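PDB 2XTS: sulfite dehydrogenase from Paracoccus pantotrophus, which oxidises protein-bound sulfur as the molybdenum-cofactor subunit of sulfane dehydrogenase SoxCD, and probably passes the electrons on to heme c. Local coordinates for residues 236-239 with 240-244. Sequence-based numbering, arbitrary orientation.
Sequences AVES and REETS. With HEC (heme c), chain K.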
ATOM      1  N   ALA A 236      10.582 -27.254 -22.163  1.00 10.00           N
ATOM      2  CA  ALA A 236      10.438 -27.012 -20.751  1.00  9.46           C
ATOM      3  C   ALA A 236      11.531 -27.771 -20.004  1.00  8.89           C
ATOM      4  O   ALA A 236      11.908 -28.879 -20.396  1.00  9.74           O
ATOM      5  CB  ALA A 236       9.056 -27.450 -20.288  1.00 10.40           C
ATOM      6  N   VAL A 237      12.016 -27.214 -18.910  1.00  8.75           N
ATOM      7  CA  VAL A 237      13.021 -27.903 -18.132  1.00  8.14           C
ATOM      8  C   VAL A 237      12.432 -29.110 -17.370  1.00  8.17           C
ATOM      9  O   VAL A 237      13.090 -30.123 -17.199  1.00  8.57           O
ATOM     10  CB  VAL A 237      13.716 -26.912 -17.167  1.00  8.88           C
ATOM     11  CG1 VAL A 237      14.630 -27.639 -16.194  1.00  9.77           C
ATOM     12  CG2 VAL A 237      14.440 -25.829 -17.977  1.00  9.94           C
ATOM     13  N   GLU A 238      11.178 -28.979 -16.935  1.00  7.65           N
ATOM     14  CA  GLU A 238      10.500 -29.994 -16.099  0.50  7.41           C
ATOM     15  C   GLU A 238      11.268 -30.156 -14.794  1.00  7.69           C
ATOM     16  O   GLU A 238      11.720 -31.237 -14.389  1.00  8.03           O
ATOM     17  CB  GLU A 238      10.269 -31.312 -16.830  0.50  7.80           C
ATOM     18  CG  GLU A 238       9.580 -31.133 -18.177  0.50  7.05           C
ATOM     19  CD  GLU A 238       8.093 -30.865 -18.103  0.50  9.24           C
ATOM     20  OE1 GLU A 238       7.625 -30.153 -17.192  0.50  9.60           O
ATOM     21  OE2 GLU A 238       7.397 -31.375 -18.999  0.50  8.36           O
ATOM     22  N   SER A 239      11.429 -29.020 -14.148  1.00  7.50           N
ATOM     23  CA  SER A 239      12.077 -28.920 -12.870  1.00  6.76           C
ATOM     24  C   SER A 239      11.235 -29.472 -11.718  1.00  7.08           C
ATOM     25  O   SER A 239      10.066 -29.820 -11.888  1.00  6.98           O
ATOM     26  CB  SER A 239      12.380 -27.463 -12.617  1.00  8.22           C
ATOM     27  OG  SER A 239      11.140 -26.779 -12.507  1.00 10.99           O
ATOM     28  N   ARG A 240      11.830 -29.557 -10.540  1.00  6.94           N
ATOM     29  CA  ARG A 240      11.146 -30.126  -9.372  1.00  6.89           C
ATOM     30  C   ARG A 240       9.811 -29.436  -9.093  1.00  6.81           C
ATOM     31  O   ARG A 240       8.813 -30.096  -8.767  1.00  7.16           O
ATOM     32  CB  ARG A 240      12.090 -30.086  -8.164  1.00  7.22           C
ATOM     33  CG  ARG A 240      11.608 -30.807  -6.913  1.00  6.66           C
ATOM     34  CD  ARG A 240      10.834 -29.952  -5.952  1.00  8.07           C
ATOM     35  NE  ARG A 240      10.549 -30.708  -4.756  1.00  7.62           N
ATOM     36  CZ  ARG A 240      10.237 -30.189  -3.572  1.00  7.99           C
ATOM     37  NH1 ARG A 240      10.137 -28.882  -3.407  1.00  8.76           N
ATOM     38  NH2 ARG A 240      10.022 -30.987  -2.549  1.00  8.50           N
ATOM     39  N   GLU A 241       9.820 -28.114  -9.218  1.00  6.61           N
ATOM     40  CA  GLU A 241       8.631 -27.327  -8.937  1.00  7.36           C
ATOM     41  C   GLU A 241       7.579 -27.316 -10.044  1.00  7.42           C
ATOM     42  O   GLU A 241       6.628 -26.544  -9.989  1.00  7.36           O
ATOM     43  CB  GLU A 241       8.972 -25.905  -8.478  1.00  7.62           C
ATOM     44  CG  GLU A 241       9.833 -25.871  -7.186  1.00  8.13           C
ATOM     45  CD  GLU A 241       9.257 -26.564  -5.947  1.00 11.19           C
ATOM     46  OE1 GLU A 241       8.077 -26.910  -5.920  1.00 13.76           O
ATOM     47  OE2 GLU A 241      10.018 -26.775  -4.973  1.00 11.61           O
ATOM     48  N   GLU A 242       7.736 -28.188 -11.035  1.00  7.56           N
ATOM     49  CA  GLU A 242       6.688 -28.385 -12.015  1.00  7.08           C
ATOM     50  C   GLU A 242       6.497 -29.838 -12.382  1.00  7.10           C
ATOM     51  O   GLU A 242       5.776 -30.140 -13.320  1.00  7.68           O
ATOM     52  CB  GLU A 242       6.895 -27.482 -13.227  1.00  7.32           C
ATOM     53  CG  GLU A 242       8.152 -27.765 -14.005  1.00  7.82           C
ATOM     54  CD  GLU A 242       8.701 -26.579 -14.809  1.00  6.50           C
ATOM     55  OE1 GLU A 242       8.159 -25.450 -14.693  1.00  8.02           O
ATOM     56  OE2 GLU A 242       9.714 -26.806 -15.525  1.00  9.34           O
ATOM     57  N   THR A 243       7.050 -30.735 -11.559  1.00  6.94           N
ATOM     58  CA  THR A 243       6.923 -32.183 -11.738  1.00  6.63           C
ATOM     59  C   THR A 243       6.468 -32.800 -10.412  1.00  6.55           C
ATOM     60  O   THR A 243       5.310 -33.193 -10.245  1.00  7.31           O
ATOM     61  CB  THR A 243       8.250 -32.833 -12.239  1.00  7.27           C
ATOM     62  OG1 THR A 243       9.339 -32.460 -11.369  1.00  8.14           O
ATOM     63  CG2 THR A 243       8.578 -32.389 -13.664  1.00  8.19           C
ATOM     64  N   SER A 244       7.369 -32.858  -9.450  1.00  7.29           N
ATOM     65  CA  SER A 244       7.022 -33.303  -8.119  1.00  6.52           C
ATOM     66  C   SER A 244       5.919 -32.438  -7.517  1.00  6.97           C
ATOM     67  O   SER A 244       4.974 -32.949  -6.929  1.00  7.25           O
ATOM     68  CB  SER A 244       8.252 -33.262  -7.215  1.00  7.34           C
ATOM     69  OG  SER A 244       7.916 -33.679  -5.905  1.00  8.24           O
TER
HETATM   70 FE   HEC K 500      16.428 -33.384   0.864  1.00  2.28          FE
HETATM   71  CHA HEC K 500      13.494 -32.512  -0.607  1.00  1.88           C
HETATM   72  CHB HEC K 500      17.227 -35.252  -1.872  1.00  2.18           C
HETATM   73  CHC HEC K 500      19.462 -33.953   2.177  1.00  2.16           C
HETATM   74  CHD HEC K 500      15.388 -32.088   3.798  1.00  2.26           C
HETATM   75  NA  HEC K 500      15.538 -33.802  -0.893  1.00  2.17           N
HETATM   76  C1A HEC K 500      14.287 -33.383  -1.282  1.00  2.09           C
HETATM   77  C2A HEC K 500      13.950 -33.985  -2.551  1.00  2.38           C
HETATM   78  C3A HEC K 500      14.996 -34.748  -2.897  1.00  2.29           C
HETATM   79  C4A HEC K 500      16.001 -34.638  -1.863  1.00  2.33           C
HETATM   80  CMA HEC K 500      15.180 -35.610  -4.166  1.00  2.58           C
HETATM   81  CAA HEC K 500      12.618 -33.762  -3.315  1.00  2.68           C
HETATM   82  CBA HEC K 500      11.507 -34.656  -2.766  1.00  2.83           C
HETATM   83  CGA HEC K 500      10.227 -34.539  -3.540  1.00  3.00           C
HETATM   84  O1A HEC K 500       9.912 -33.462  -4.052  1.00  2.80           O
HETATM   85  O2A HEC K 500       9.574 -35.603  -3.646  1.00  3.46           O
HETATM   86  NB  HEC K 500      18.040 -34.352   0.264  1.00  2.19           N
HETATM   87  C1B HEC K 500      18.208 -35.063  -0.920  1.00  2.50           C
HETATM   88  C2B HEC K 500      19.600 -35.439  -1.047  1.00  2.40           C
HETATM   89  C3B HEC K 500      20.219 -35.108   0.095  1.00  2.47           C
HETATM   90  C4B HEC K 500      19.263 -34.400   0.911  1.00  1.93           C
HETATM   91  CMB HEC K 500      20.124 -36.307  -2.208  1.00  2.83           C
HETATM   92  CAB HEC K 500      21.686 -35.285   0.456  1.00  2.74           C
HETATM   93  CBB HEC K 500      22.583 -34.692  -0.668  1.00  3.15           C
HETATM   94  NC  HEC K 500      17.260 -33.069   2.680  1.00  2.16           N
HETATM   95  C1C HEC K 500      18.527 -33.421   3.029  1.00  2.30           C
HETATM   96  C2C HEC K 500      18.740 -33.078   4.413  1.00  2.57           C
HETATM   97  C3C HEC K 500      17.597 -32.547   4.867  1.00  2.86           C
HETATM   98  C4C HEC K 500      16.645 -32.588   3.790  1.00  2.14           C
HETATM   99  CMC HEC K 500      20.068 -33.280   5.174  1.00  3.07           C
HETATM  100  CAC HEC K 500      17.179 -32.061   6.255  1.00  3.56           C
HETATM  101  CBC HEC K 500      18.082 -31.194   7.056  1.00  3.09           C
HETATM  102  ND  HEC K 500      14.750 -32.459   1.469  1.00  2.18           N
HETATM  103  C1D HEC K 500      14.577 -31.885   2.713  1.00  2.04           C
HETATM  104  C2D HEC K 500      13.368 -31.104   2.745  1.00  2.35           C
HETATM  105  C3D HEC K 500      12.806 -31.212   1.384  1.00  2.30           C
HETATM  106  C4D HEC K 500      13.690 -32.073   0.660  1.00  2.26           C
HETATM  107  CMD HEC K 500      12.789 -30.241   3.857  1.00  2.92           C
HETATM  108  CAD HEC K 500      11.538 -30.527   0.905  1.00  2.54           C
HETATM  109  CBD HEC K 500      11.897 -29.154   0.344  1.00  2.57           C
HETATM  110  CGD HEC K 500      10.714 -28.419  -0.219  1.00  2.69           C
HETATM  111  O1D HEC K 500       9.622 -29.021  -0.385  1.00  3.33           O
HETATM  112  O2D HEC K 500      10.902 -27.246  -0.598  1.00  3.05           O
HETATM  113  O   HOH W   1       5.758 -31.351 -15.634  1.00 13.53           O
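Ser239 and Glu242 close a type I beta turn, with Arg240 and Glu241 at its corners, through the bond from Glu242 N to Ser239 O (3.0 Å). The same carbonyl oxygen accepts a second bond, from Thr243 OG1 at 2.8 Å. The two donors come from opposite faces of the carbonyl plane, and neither lies on a lone pair. The methyl CG2 of Thr243 rests against CB of Glu238.

The Glu242 side chain reaches back along the chain that leads into the turn. Its CG sits between the backbone N and carbonyl carbon (chi1 64°), and the chain runs out extended. Ser239 N bonds OE2 at 3.1 Å, on the anti side and 32° out of the carboxylate plane; Glu238 N bonds it weakly. Ser182 OG bonds OE2, Arg181 pairs with OE1, and Gly180 O holds Ser239 OG.

In one of its two conformers Glu238 OE1 lies 4.3 Å from Glu242 OE2, and a water bridges that OE1 to Glu242 O. Lys257, paired with Glu238 OE2, and Arg181 would offset the likely repulsion.

From the first corner of the turn, Arg240 reaches out to the heme c propionates. NE and NH2 both bond HEC O1A at 2.9 Å. NH2 also bonds HEC O1D, which NH1 meets weakly. On the flank, Glu241 OE2 lies in the guanidinium plane and forms a salt bridge with NH1 (2.6 Å), which holds the group in place. With OG turned away from its own backbone N (chi1 179°), Ser244 gives HEC O1A a third bond, at 2.7 Å.

Tyr92 of the cytochrome chain packs on Arg240, and Ser51 and His76 also bond the heme. Here a type I turn after strand 227-233 binds heme propionates, with the Glu241 side chain about 7 Å from the molybdenum cofactor.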